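Local coordinates for probable adhesion protein (Pseudomonas aeruginosa PAO1, PDB 6R3Z) that probably serves as the periplasmic solute-binding protein of a metal transport system, binding ferrous iron and other divalent ions such as manganese and nickel, at residues A[60-65]-A[86-91]; A[182-187]-A[270-275]; A[210-215]-A[235-240]; A[51-56]-A[75-80]. One frame throughout, in Å; residues are numbered along the deposited sequence.

Contact 1: residues A[60-65]-A[86-91]; sequences VLNGVG and EANAKV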
loop_
_atom_site.group_PDB
_atom_site.type_symbol
_atom_site.label_atom_id
_atom_site.label_comp_id
_atom_site.label_asym_id
_atom_site.label_seq_id
_atom_site.Cartn_x
_atom_site.Cartn_y
_atom_site.Cartn_z
ATOM N N VAL A 60 -3.772 -6.838 -13.253
ATOM C CA VAL A 60 -2.730 -6.949 -12.241
ATOM C C VAL A 60 -3.444 -6.923 -10.879
ATOM O O VAL A 60 -4.255 -6.021 -10.620
ATOM C CB VAL A 60 -1.673 -5.819 -12.360
ATOM C CG1 VAL A 60 -0.715 -5.811 -11.154
ATOM C CG2 VAL A 60 -0.885 -5.970 -13.665
ATOM N N LEU A 61 -3.145 -7.917 -10.029
ATOM C CA LEU A 61 -3.766 -8.042 -8.707
ATOM C C LEU A 61 -2.764 -8.027 -7.565
ATOM O O LEU A 61 -1.671 -8.588 -7.665
ATOM C CB LEU A 61 -4.541 -9.372 -8.588
ATOM C CG LEU A 61 -5.774 -9.623 -9.466
ATOM C CD1 LEU A 61 -6.427 -10.952 -9.097
ATOM C CD2 LEU A 61 -6.798 -8.516 -9.326
ATOM N N ASN A 62 -3.181 -7.434 -6.438
ATOM C CA ASN A 62 -2.452 -7.483 -5.186
ATOM C C ASN A 62 -2.580 -8.979 -4.778
ATOM O O ASN A 62 -1.580 -9.623 -4.433
ATOM C CB ASN A 62 -3.113 -6.532 -4.152
ATOM C CG ASN A 62 -2.753 -6.855 -2.715
ATOM O OD1 ASN A 62 -3.481 -7.590 -2.030
ATOM N ND2 ASN A 62 -1.611 -6.343 -2.243
ATOM N N GLY A 63 -3.806 -9.505 -4.881
ATOM C CA GLY A 63 -4.133 -10.921 -4.667
ATOM C C GLY A 63 -3.787 -11.559 -3.339
ATOM O O GLY A 63 -3.835 -12.795 -3.219
ATOM N N VAL A 64 -3.448 -10.749 -2.326
ATOM C CA VAL A 64 -3.093 -11.274 -0.996
ATOM C C VAL A 64 -4.013 -10.723 0.110
ATOM O O VAL A 64 -3.735 -10.897 1.299
ATOM C CB VAL A 64 -1.593 -11.113 -0.659
ATOM C CG1 VAL A 64 -0.739 -12.027 -1.547
ATOM C CG2 VAL A 64 -1.137 -9.649 -0.744
ATOM N N GLY A 65 -5.108 -10.101 -0.295
ATOM C CA GLY A 65 -6.109 -9.613 0.651
ATOM C C GLY A 65 -6.549 -8.175 0.481
ATOM O O GLY A 65 -7.488 -7.749 1.174
ATOM N N GLU A 86 -0.479 -12.100 -10.621
ATOM C CA GLU A 86 -0.402 -12.122 -9.150
ATOM C C GLU A 86 0.908 -11.377 -8.790
ATOM O O GLU A 86 2.006 -11.955 -8.820
ATOM C CB GLU A 86 -0.431 -13.570 -8.611
ATOM C CG GLU A 86 -1.766 -14.279 -8.828
ATOM C CD GLU A 86 -2.966 -13.804 -8.020
ATOM O OE1 GLU A 86 -2.786 -13.000 -7.074
ATOM O OE2 GLU A 86 -4.094 -14.251 -8.331
ATOM N N ALA A 87 0.794 -10.056 -8.530
ATOM C CA ALA A 87 1.967 -9.197 -8.289
ATOM C C ALA A 87 2.874 -9.664 -7.145
ATOM O O ALA A 87 4.081 -9.393 -7.159
ATOM C CB ALA A 87 1.521 -7.766 -8.025
ATOM N N ASN A 88 2.278 -10.302 -6.131
ATOM C CA ASN A 88 2.981 -10.708 -4.915
ATOM C C ASN A 88 3.552 -12.121 -4.951
ATOM O O ASN A 88 4.023 -12.603 -3.915
ATOM C CB ASN A 88 2.044 -10.520 -3.713
ATOM C CG ASN A 88 1.932 -9.063 -3.324
ATOM O OD1 ASN A 88 2.906 -8.453 -2.864
ATOM N ND2 ASN A 88 0.778 -8.460 -3.560
ATOM N N ALA A 89 3.536 -12.774 -6.131
ATOM C CA ALA A 89 4.006 -14.167 -6.286
ATOM C C ALA A 89 5.374 -14.458 -5.652
ATOM O O ALA A 89 5.565 -15.559 -5.129
ATOM C CB ALA A 89 4.007 -14.574 -7.746
ATOM N N LYS A 90 6.309 -13.476 -5.667
ATOM C CA LYS A 90 7.674 -13.663 -5.126
ATOM C C LYS A 90 7.980 -12.888 -3.814
ATOM O O LYS A 90 9.129 -12.894 -3.354
ATOM C CB LYS A 90 8.723 -13.312 -6.213
ATOM C CG LYS A 90 8.471 -13.912 -7.604
ATOM C CD LYS A 90 8.725 -15.416 -7.678
ATOM C CE LYS A 90 8.587 -15.946 -9.083
ATOM N NZ LYS A 90 9.772 -15.630 -9.926
ATOM N N VAL A 91 6.959 -12.245 -3.209
ATOM C CA VAL A 91 7.100 -11.414 -2.007
ATOM C C VAL A 91 6.995 -12.182 -0.660
ATOM O O VAL A 91 5.958 -12.814 -0.413
ATOM C CB VAL A 91 6.094 -10.225 -2.038
ATOM C CG1 VAL A 91 6.156 -9.402 -0.751
ATOM C CG2 VAL A 91 6.328 -9.330 -3.259
HETATM O O HOH W 1 -0.271 -11.691 -5.821
#

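Contact 2: residues A[182-187]-A[270-275]; sequences YLLREF and DTVVRA. With EDO (1,2-ethanediol), chain H.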
loop_
_atom_site.group_PDB
_atom_site.type_symbol
_atom_site.label_atom_id
_atom_site.label_comp_id
_atom_site.label_asym_id
_atom_site.label_seq_id
_atom_site.Cartn_x
_atom_site.Cartn_y
_atom_site.Cartn_z
ATOM N N TYR A 182 5.029 -3.631 6.996
ATOM C CA TYR A 182 6.124 -3.769 6.007
ATOM C C TYR A 182 6.969 -2.493 5.955
ATOM O O TYR A 182 8.191 -2.565 5.824
ATOM C CB TYR A 182 5.597 -4.053 4.599
ATOM C CG TYR A 182 4.831 -5.346 4.477
ATOM C CD1 TYR A 182 5.494 -6.558 4.309
ATOM C CD2 TYR A 182 3.442 -5.364 4.561
ATOM C CE1 TYR A 182 4.794 -7.759 4.222
ATOM C CE2 TYR A 182 2.727 -6.563 4.469
ATOM C CZ TYR A 182 3.411 -7.757 4.304
ATOM O OH TYR A 182 2.738 -8.950 4.215
ATOM N N LEU A 183 6.313 -1.326 6.042
ATOM C CA LEU A 183 7.007 -0.035 6.021
ATOM C C LEU A 183 7.959 0.088 7.213
ATOM O O LEU A 183 9.126 0.442 7.031
ATOM C CB LEU A 183 5.994 1.116 6.030
ATOM C CG LEU A 183 6.582 2.501 5.705
ATOM C CD1 LEU A 183 5.611 3.331 4.906
ATOM C CD2 LEU A 183 6.971 3.225 6.965
ATOM N N LEU A 184 7.465 -0.214 8.429
ATOM C CA LEU A 184 8.283 -0.096 9.631
ATOM C C LEU A 184 9.384 -1.157 9.689
ATOM O O LEU A 184 10.454 -0.880 10.236
ATOM C CB LEU A 184 7.398 -0.076 10.889
ATOM C CG LEU A 184 6.621 1.266 10.997
ATOM C CD1 LEU A 184 5.365 1.128 11.793
ATOM C CD2 LEU A 184 7.504 2.375 11.565
ATOM N N ARG A 185 9.153 -2.324 9.035
ATOM C CA ARG A 185 10.142 -3.408 8.929
ATOM C C ARG A 185 11.412 -2.888 8.216
ATOM O O ARG A 185 12.504 -3.387 8.471
ATOM C CB ARG A 185 9.562 -4.598 8.132
ATOM C CG ARG A 185 10.369 -5.892 8.295
ATOM C CD ARG A 185 9.625 -7.079 7.719
ATOM N NE ARG A 185 10.129 -8.344 8.261
ATOM C CZ ARG A 185 10.975 -9.149 7.628
ATOM N NH1 ARG A 185 11.417 -8.838 6.414
ATOM N NH2 ARG A 185 11.382 -10.274 8.199
ATOM N N GLU A 186 11.274 -1.867 7.354
ATOM C CA GLU A 186 12.443 -1.328 6.645
ATOM C C GLU A 186 13.332 -0.436 7.509
ATOM O O GLU A 186 14.423 -0.049 7.081
ATOM C CB GLU A 186 12.017 -0.650 5.375
ATOM C CG GLU A 186 11.272 -1.658 4.526
ATOM C CD GLU A 186 11.113 -1.256 3.087
ATOM O OE1 GLU A 186 10.547 -0.171 2.839
ATOM O OE2 GLU A 186 11.557 -2.025 2.208
ATOM N N PHE A 187 12.890 -0.181 8.748
ATOM C CA PHE A 187 13.654 0.523 9.760
ATOM C C PHE A 187 14.097 -0.484 10.830
ATOM O O PHE A 187 14.802 -0.111 11.763
ATOM C CB PHE A 187 12.812 1.643 10.397
ATOM C CG PHE A 187 12.502 2.784 9.459
ATOM C CD1 PHE A 187 13.364 3.869 9.346
ATOM C CD2 PHE A 187 11.335 2.791 8.711
ATOM C CE1 PHE A 187 13.065 4.932 8.487
ATOM C CE2 PHE A 187 11.044 3.845 7.841
ATOM C CZ PHE A 187 11.911 4.914 7.737
ATOM N N ASP A 270 9.670 10.012 5.401
ATOM C CA ASP A 270 10.104 11.242 6.082
ATOM C C ASP A 270 9.391 11.388 7.430
ATOM O O ASP A 270 10.011 11.807 8.399
ATOM C CB ASP A 270 9.841 12.482 5.223
ATOM C CG ASP A 270 10.762 12.628 4.031
ATOM O OD1 ASP A 270 11.851 11.993 4.036
ATOM O OD2 ASP A 270 10.396 13.369 3.092
ATOM N N THR A 271 8.078 11.039 7.482
ATOM C CA THR A 271 7.288 11.130 8.713
ATOM C C THR A 271 7.797 10.111 9.747
ATOM O O THR A 271 7.971 10.473 10.912
ATOM C CB THR A 271 5.788 11.005 8.390
ATOM O OG1 THR A 271 5.404 12.142 7.583
ATOM C CG2 THR A 271 4.919 10.935 9.657
ATOM N N VAL A 272 8.101 8.870 9.309
ATOM C CA VAL A 272 8.653 7.855 10.216
ATOM C C VAL A 272 10.006 8.351 10.759
ATOM O O VAL A 272 10.237 8.263 11.968
ATOM C CB VAL A 272 8.755 6.452 9.564
ATOM C CG1 VAL A 272 9.407 5.448 10.520
ATOM C CG2 VAL A 272 7.363 5.958 9.137
ATOM N N VAL A 273 10.881 8.879 9.864
ATOM C CA VAL A 273 12.175 9.419 10.283
ATOM C C VAL A 273 11.976 10.556 11.295
ATOM O O VAL A 273 12.640 10.573 12.325
ATOM C CB VAL A 273 13.049 9.839 9.074
ATOM C CG1 VAL A 273 14.233 10.714 9.509
ATOM C CG2 VAL A 273 13.541 8.610 8.313
ATOM N N ARG A 274 11.056 11.487 11.011
ATOM C CA ARG A 274 10.766 12.613 11.931
ATOM C C ARG A 274 10.333 12.108 13.323
ATOM O O ARG A 274 10.841 12.607 14.332
ATOM C CB ARG A 274 9.700 13.553 11.359
ATOM C CG ARG A 274 9.563 14.827 12.194
ATOM C CD ARG A 274 8.778 15.918 11.490
ATOM N NE ARG A 274 7.397 15.519 11.221
ATOM C CZ ARG A 274 6.376 15.726 12.050
ATOM N NH1 ARG A 274 5.150 15.346 11.709
ATOM N NH2 ARG A 274 6.570 16.327 13.224
ATOM N N ALA A 275 9.432 11.100 13.372
ATOM C CA ALA A 275 8.960 10.492 14.632
ATOM C C ALA A 275 10.159 9.943 15.434
ATOM O O ALA A 275 10.269 10.191 16.644
ATOM C CB ALA A 275 7.969 9.378 14.329
HETATM C C1 EDO H . 13.624 14.464 1.355
HETATM O O1 EDO H . 13.045 14.745 2.620
HETATM C C2 EDO H . 14.381 13.129 1.451
HETATM O O2 EDO H . 13.505 12.120 1.922
#

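Contact 3: residues A[210-215]-A[235-240]; sequences KTIDQL and ETIQRE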
loop_
_atom_site.group_PDB
_atom_site.type_symbol
_atom_site.label_atom_id
_atom_site.label_comp_id
_atom_site.label_asym_id
_atom_site.label_seq_id
_atom_site.Cartn_x
_atom_site.Cartn_y
_atom_site.Cartn_z
ATOM N N LYS A 210 -10.153 -0.150 25.667
ATOM C CA LYS A 210 -9.145 -1.180 25.974
ATOM C C LYS A 210 -7.817 -0.854 25.267
ATOM O O LYS A 210 -6.752 -0.895 25.908
ATOM C CB LYS A 210 -9.644 -2.589 25.620
ATOM C CG LYS A 210 -10.702 -3.114 26.608
ATOM C CD LYS A 210 -11.068 -4.604 26.390
ATOM C CE LYS A 210 -11.811 -4.871 25.100
ATOM N NZ LYS A 210 -12.347 -6.256 25.033
ATOM N N THR A 211 -7.879 -0.438 23.983
ATOM C CA THR A 211 -6.664 -0.056 23.252
ATOM C C THR A 211 -5.949 1.128 23.938
ATOM O O THR A 211 -4.725 1.071 24.108
ATOM C CB THR A 211 -6.957 0.188 21.762
ATOM O OG1 THR A 211 -7.377 -1.058 21.189
ATOM C CG2 THR A 211 -5.716 0.710 21.008
ATOM N N ILE A 212 -6.700 2.176 24.335
ATOM C CA ILE A 212 -6.134 3.346 25.037
ATOM C C ILE A 212 -5.409 2.887 26.331
ATOM O O ILE A 212 -4.250 3.251 26.550
ATOM C CB ILE A 212 -7.207 4.440 25.272
ATOM C CG1 ILE A 212 -7.576 5.121 23.909
ATOM C CG2 ILE A 212 -6.755 5.473 26.324
ATOM C CD1 ILE A 212 -8.880 5.911 23.893
ATOM N N ASP A 213 -6.070 2.005 27.122
ATOM C CA ASP A 213 -5.470 1.437 28.346
ATOM C C ASP A 213 -4.155 0.706 28.051
ATOM O O ASP A 213 -3.183 0.887 28.776
ATOM C CB ASP A 213 -6.462 0.529 29.088
ATOM C CG ASP A 213 -7.570 1.297 29.795
ATOM O OD1 ASP A 213 -7.398 2.524 30.029
ATOM O OD2 ASP A 213 -8.606 0.676 30.123
ATOM N N GLN A 214 -4.116 -0.057 26.950
ATOM C CA GLN A 214 -2.944 -0.801 26.498
ATOM C C GLN A 214 -1.793 0.141 26.081
ATOM O O GLN A 214 -0.628 -0.154 26.372
ATOM C CB GLN A 214 -3.327 -1.675 25.322
ATOM C CG GLN A 214 -2.452 -2.881 25.135
ATOM C CD GLN A 214 -3.199 -3.893 24.313
ATOM O OE1 GLN A 214 -3.617 -3.628 23.179
ATOM N NE2 GLN A 214 -3.368 -5.078 24.855
ATOM N N LEU A 215 -2.118 1.255 25.365
ATOM C CA LEU A 215 -1.095 2.228 24.942
ATOM C C LEU A 215 -0.375 2.775 26.174
ATOM O O LEU A 215 0.851 2.895 26.167
ATOM C CB LEU A 215 -1.702 3.388 24.116
ATOM C CG LEU A 215 -2.423 2.997 22.800
ATOM C CD1 LEU A 215 -3.002 4.216 22.092
ATOM C CD2 LEU A 215 -1.530 2.191 21.867
ATOM N N GLU A 235 -8.572 11.991 17.962
ATOM C CA GLU A 235 -8.390 13.086 18.921
ATOM C C GLU A 235 -8.531 12.560 20.354
ATOM O O GLU A 235 -7.734 12.923 21.214
ATOM C CB GLU A 235 -9.382 14.224 18.635
ATOM C CG GLU A 235 -9.060 15.542 19.320
ATOM C CD GLU A 235 -10.045 16.653 19.010
ATOM O OE1 GLU A 235 -10.118 17.080 17.834
ATOM O OE2 GLU A 235 -10.747 17.101 19.945
ATOM N N THR A 236 -9.500 11.655 20.575
ATOM C CA THR A 236 -9.763 10.995 21.853
ATOM C C THR A 236 -8.544 10.170 22.280
ATOM O O THR A 236 -8.136 10.268 23.441
ATOM C CB THR A 236 -11.058 10.170 21.779
ATOM O OG1 THR A 236 -12.113 11.007 21.287
ATOM C CG2 THR A 236 -11.455 9.568 23.134
ATOM N N ILE A 237 -7.936 9.399 21.335
ATOM C CA ILE A 237 -6.724 8.616 21.633
ATOM C C ILE A 237 -5.597 9.515 22.132
ATOM O O ILE A 237 -5.059 9.255 23.201
ATOM C CB ILE A 237 -6.241 7.712 20.468
ATOM C CG1 ILE A 237 -7.259 6.619 20.152
ATOM C CG2 ILE A 237 -4.872 7.091 20.798
ATOM C CD1 ILE A 237 -6.989 5.838 18.838
ATOM N N GLN A 238 -5.268 10.572 21.375
ATOM C CA GLN A 238 -4.187 11.504 21.710
ATOM C C GLN A 238 -4.363 12.134 23.096
ATOM O O GLN A 238 -3.425 12.107 23.892
ATOM C CB GLN A 238 -4.032 12.569 20.617
ATOM C CG GLN A 238 -2.731 13.372 20.710
ATOM C CD GLN A 238 -2.708 14.549 19.762
ATOM O OE1 GLN A 238 -3.462 14.620 18.779
ATOM N NE2 GLN A 238 -1.833 15.506 20.036
ATOM N N ARG A 239 -5.569 12.639 23.397
ATOM C CA ARG A 239 -5.899 13.240 24.683
ATOM C C ARG A 239 -5.808 12.220 25.821
ATOM O O ARG A 239 -5.122 12.480 26.814
ATOM C CB ARG A 239 -7.307 13.852 24.630
ATOM C CG ARG A 239 -7.763 14.559 25.911
ATOM C CD ARG A 239 -9.164 15.125 25.780
ATOM N NE ARG A 239 -9.255 16.085 24.679
ATOM C CZ ARG A 239 -9.863 15.847 23.520
ATOM N NH1 ARG A 239 -10.467 14.685 23.304
ATOM N NH2 ARG A 239 -9.874 16.772 22.570
ATOM N N GLU A 240 -6.495 11.069 25.676
ATOM C CA GLU A 240 -6.579 10.048 26.720
ATOM C C GLU A 240 -5.298 9.233 26.933
ATOM O O GLU A 240 -5.064 8.785 28.056
ATOM C CB GLU A 240 -7.783 9.126 26.497
ATOM C CG GLU A 240 -9.110 9.861 26.653
ATOM C CD GLU A 240 -10.371 9.026 26.788
ATOM O OE1 GLU A 240 -10.274 7.822 27.122
ATOM O OE2 GLU A 240 -11.467 9.592 26.571
#

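Contact 4: residues A[51-56]-A[75-80]; sequences KRIGTL and ASSEKP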
loop_
_atom_site.group_PDB
_atom_site.type_symbol
_atom_site.label_atom_id
_atom_site.label_comp_id
_atom_site.label_asym_id
_atom_site.label_seq_id
_atom_site.Cartn_x
_atom_site.Cartn_y
_atom_site.Cartn_z
ATOM N N LYS A 51 -18.342 -3.927 -16.475
ATOM C CA LYS A 51 -18.412 -3.806 -17.941
ATOM C C LYS A 51 -17.029 -3.529 -18.537
ATOM O O LYS A 51 -16.689 -4.115 -19.561
ATOM C CB LYS A 51 -19.416 -2.704 -18.358
ATOM C CG LYS A 51 -19.655 -2.593 -19.866
ATOM C CD LYS A 51 -20.370 -3.809 -20.473
ATOM C CE LYS A 51 -20.523 -3.704 -21.972
ATOM N NZ LYS A 51 -21.444 -2.603 -22.369
ATOM N N ARG A 52 -16.236 -2.663 -17.871
ATOM C CA ARG A 52 -14.890 -2.234 -18.299
ATOM C C ARG A 52 -13.885 -3.368 -18.479
ATOM O O ARG A 52 -13.010 -3.283 -19.349
ATOM C CB ARG A 52 -14.330 -1.203 -17.320
ATOM C CG ARG A 52 -14.725 0.211 -17.681
ATOM C CD ARG A 52 -13.670 1.211 -17.239
ATOM N NE ARG A 52 -13.712 1.452 -15.795
ATOM C CZ ARG A 52 -14.513 2.334 -15.202
ATOM N NH1 ARG A 52 -15.359 3.065 -15.921
ATOM N NH2 ARG A 52 -14.472 2.495 -13.889
ATOM N N ILE A 53 -14.015 -4.429 -17.665
ATOM C CA ILE A 53 -13.129 -5.602 -17.705
ATOM C C ILE A 53 -13.158 -6.275 -19.095
ATOM O O ILE A 53 -12.113 -6.709 -19.579
ATOM C CB ILE A 53 -13.414 -6.563 -16.516
ATOM C CG1 ILE A 53 -13.015 -5.873 -15.191
ATOM C CG2 ILE A 53 -12.682 -7.914 -16.672
ATOM C CD1 ILE A 53 -13.519 -6.508 -13.923
ATOM N N GLY A 54 -14.325 -6.277 -19.744
ATOM C CA GLY A 54 -14.500 -6.819 -21.091
ATOM C C GLY A 54 -13.620 -6.198 -22.167
ATOM O O GLY A 54 -13.421 -6.816 -23.211
ATOM N N THR A 55 -13.051 -4.991 -21.913
ATOM C CA THR A 55 -12.181 -4.287 -22.866
ATOM C C THR A 55 -10.669 -4.484 -22.547
ATOM O O THR A 55 -9.812 -3.954 -23.263
ATOM C CB THR A 55 -12.562 -2.783 -22.955
ATOM O OG1 THR A 55 -12.087 -2.090 -21.796
ATOM C CG2 THR A 55 -14.077 -2.549 -23.133
ATOM N N LEU A 56 -10.355 -5.241 -21.485
ATOM C CA LEU A 56 -8.975 -5.467 -21.029
ATOM C C LEU A 56 -8.346 -6.751 -21.539
ATOM O O LEU A 56 -9.059 -7.676 -21.927
ATOM C CB LEU A 56 -8.896 -5.428 -19.484
ATOM C CG LEU A 56 -9.545 -4.246 -18.760
ATOM C CD1 LEU A 56 -9.427 -4.402 -17.263
ATOM C CD2 LEU A 56 -8.944 -2.943 -19.192
ATOM N N ALA A 75 -15.087 -12.398 -12.160
ATOM C CA ALA A 75 -16.005 -13.544 -12.199
ATOM C C ALA A 75 -17.374 -13.177 -12.799
ATOM O O ALA A 75 -17.993 -14.011 -13.474
ATOM C CB ALA A 75 -16.177 -14.111 -10.790
ATOM N N SER A 76 -17.817 -11.921 -12.573
ATOM C CA SER A 76 -19.097 -11.349 -13.028
ATOM C C SER A 76 -19.030 -10.697 -14.419
ATOM O O SER A 76 -20.065 -10.301 -14.961
ATOM C CB SER A 76 -19.604 -10.328 -12.008
ATOM O OG SER A 76 -19.810 -10.906 -10.729
ATOM N N SER A 77 -17.815 -10.573 -14.989
ATOM C CA SER A 77 -17.594 -9.908 -16.272
ATOM C C SER A 77 -17.785 -10.811 -17.486
ATOM O O SER A 77 -18.023 -12.005 -17.349
ATOM C CB SER A 77 -16.190 -9.304 -16.300
ATOM O OG SER A 77 -15.253 -10.348 -16.505
ATOM N N GLU A 78 -17.562 -10.227 -18.677
ATOM C CA GLU A 78 -17.621 -10.879 -19.981
ATOM C C GLU A 78 -16.355 -11.715 -20.213
ATOM O O GLU A 78 -16.354 -12.581 -21.096
ATOM C CB GLU A 78 -17.782 -9.821 -21.097
ATOM C CG GLU A 78 -19.149 -9.150 -21.103
ATOM C CD GLU A 78 -19.269 -7.889 -21.944
ATOM O OE1 GLU A 78 -20.143 -7.857 -22.841
ATOM O OE2 GLU A 78 -18.501 -6.928 -21.699
ATOM N N LYS A 79 -15.286 -11.470 -19.403
ATOM C CA LYS A 79 -14.006 -12.182 -19.507
ATOM C C LYS A 79 -13.614 -12.827 -18.169
ATOM O O LYS A 79 -12.595 -12.432 -17.598
ATOM C CB LYS A 79 -12.887 -11.244 -20.019
ATOM C CG LYS A 79 -12.924 -10.998 -21.517
ATOM C CD LYS A 79 -11.768 -10.095 -21.948
ATOM C CE LYS A 79 -11.858 -9.736 -23.407
ATOM N NZ LYS A 79 -10.774 -8.804 -23.812
ATOM N N PRO A 80 -14.359 -13.843 -17.658
ATOM C CA PRO A 80 -13.961 -14.453 -16.378
ATOM C C PRO A 80 -12.622 -15.173 -16.436
ATOM O O PRO A 80 -12.021 -15.382 -15.392
ATOM C CB PRO A 80 -15.112 -15.426 -16.071
ATOM C CG PRO A 80 -15.693 -15.745 -17.395
ATOM C CD PRO A 80 -15.579 -14.490 -18.198
HETATM O O HOH W 2 -17.341 -7.345 -18.815
#

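Contact 1: residues A[60-65]-A[86-91]
Asn88 extends its amide to the backbone of Asn62: its ND2 lies 2.8 Å from Asn62 O, with an N-H...O angle of 167° and the acceptor nearly in the amide plane. Asn88 CG stands anti to its carbonyl carbon (chi1 -76°), which also sets ND2 3.6 Å from Val64 CG2. The two asparagine amides are steeply inclined, 76° apart, and share no bond. Asn62 ND2 goes instead to Tyr16 OH and Pro110 O, and Asn88 OD1 to Thr112 OG1. Asparagine suits both places because a short arm carries donor and acceptor together; Asn62 OD1 closes an Asx turn on Val64 N (3.2 Å) and takes N of the metal ligand His66. Glu86 folds back at chi2, bringing OE1 3.5 Å from Gly63 CA, where glycine at positive phi leaves room. One water ties Asn62 O, Glu86 OE1 and Asn88 N together. Ala87 N donates to Leu61 O at 3.0 Å, continuing the parallel pairing of strand 58-61 with edge strand 84-86. Val60 and Ala87 pack on Tyr16 of helix 14-24, while Asn88 leans on Gln122 of helix 116-133.

Contact 2: residues A[182-187]-A[270-275]
The shortest polar bond here runs from O2 of a 1,2-ethanediol molecule to Asp270 OD1, 2.7 Å, on the outer side of the helix whose Val272 and Val273 meet Phe187. The diol probably came from the crystallisation liquor; its O1 holds Asp270 OD2 at 3.0 Å, so the carboxylate is gripped through both oxygens. The contact itself is apolar and belongs to the second of two alpha/beta lobes, each built on a parallel sheet of strand order 2-1-3-4. It joins helix 181-185 and the turn after it to the C-terminal helix 260-277, which on another side carries Thr271 against Tyr246 and Leu248 of strand 244-248.

Val272 is the wedge. A beta-branched side chain suits this place, because its two methyls reach three neighbours. CG1, anti to the backbone N (chi1 177°), sits over one face of the Phe187 ring as a CH-pi contact, 3.8 Å from the centroid and 20° off the normal. The same methyl touches Leu184 CD2 at 3.8 Å. CG2 instead meets Leu183 CD2 at 3.5 Å, the two side chains running alongside and pointing opposite ways. Phe187, whose N bonds back to Leu184 O, is a broad, flat apolar ring that presents a face and an edge to different neighbours; Leu269 and Ile276 of helix 260-277 and Leu160 of helix 138-160 touch it too. Val273 comes to the ring at about a right angle, with CG2 near the ring plane and 3.7 Å from the edge carbon CE1 of Phe187.

Contact 3: residues A[210-215]-A[235-240]
Ile212 on helix 205-217 carries this contact, its CB directed at helix 234-241 and its branches dividing the work against Ile237 and Glu240. From CB, the CG2 methyl goes to Glu240, 3.8 Å from that residue's CB. The other branch starts with CG1, which faces Ile237 CG1 at 4.1 Å as the two isoleucines pass at a slant. CG1 lies anti to the carbonyl carbon (chi1 -71°), and chi2 is nearly extended, so that CD1 reaches the far helix: it meets Ile237 CA at 4.1 Å and Glu240 OE1 at 4.0 Å. A branched, purely apolar side chain fits here, since its two branches meet different residues of the facing helix.

Three residues on, Leu215 CD1 touches Ile237 CG2 at 3.7 Å, the side chains meeting at about a right angle. The segment axes approach to 10.2 Å and cross at -37°. Helix 234-241 is the connection of a beta-alpha-beta crossover between the parallel strands 220-226 and 244-248. Both helices rest on the same sheet, with Leu215 on Val220 and Ile237 on Ile223.

Several charged groups are paired within their own helix. Arg239 NH2 bonds Glu235 OE2 at 2.8 Å, one turn away, with the oxygen in the guanidinium plane; Asp213 pairs with Lys209 and Lys216. Glu240, an exposed residue, packs its CB on Ile212 while its extended chain leads on to leave OE1 near CD1. With these salt bridges made within each helix and no hydrogen bond between the two segments, their association here rests on hydrophobic burial and fit.

Contact 4: residues A[51-56]-A[75-80]
Lys79 extends its whole chain toward the turn at Gly54 and Leu56, while Glu78 and Lys51 slant across each other beside it and Ser77 faces Ile53. With CG of Lys79 anti to its carbonyl carbon (chi1 -78°) and every later torsion extended, its ammonium arrives at two backbone carbonyls: NZ bonds Leu56 O at 2.8 Å and, weakly, Gly54 O at 3.4 Å. The type I turn from Ile53 to Leu56 presents both oxygens to the lysine. A long, positively charged chain suits this span, its methylenes running past Gly54.

Glu78 is also extended. Its OE2 lies 3.8 Å from Lys51 CE but 5.3 Å from Lys51 NZ: Lys51, bent at chi2 and chi4, offers the carboxylate its methylenes, and no salt bridge forms. Gly54, without a side chain, lets OE2 stand 4.0 Å from its CA. A water accepts from Glu78 N (2.9 Å) and weakly from Gly54 N, and lies within bonding distance of Glu78 OE2.

On the inner side, Ile53 CG2 lies 3.5 Å from Ser77 OG. That hydroxyl accepts from Lys79 N, closing an ST turn, and bonds Ile74 O; serine thus suits a chain leaving helix 68-76. Ile53 continues inward onto Leu33, Met73 and Ile74.

The contact joins the ends of helices 47-53 and 68-76 in the first lobe, away from the metal. Its chemistry sets an ammonium against two turn carbonyl oxygens, whose partial negative charge should suit it, whereas any attraction between Lys51 and Glu78 would act only at long range.

How the contacts relate
Contacts 1 and 4 belong to the first lobe; their elements follow one another along the chain, helix 47-53, strand 58-61, helix 68-76, so the segments alternate. Contacts 2 and 3 lie in the second lobe, with contact 3 nested in the loop that contact 2 closes. Contacts 1, 2 and 3 are buried, contact 4 only partly. Burial does not dictate chemistry: contact 1, nearest the nickel, is a polar network of asparagines, water and a backbone bond at the strand end, whereas contacts 2 and 3 rest mainly on apolar side chains, with Glu240 joining contact 3. Contacts 3 and 4 both lie far from the chain's centre; contact 4 adds lysine-carbonyl bonds and water to Ile53-Ser77 packing.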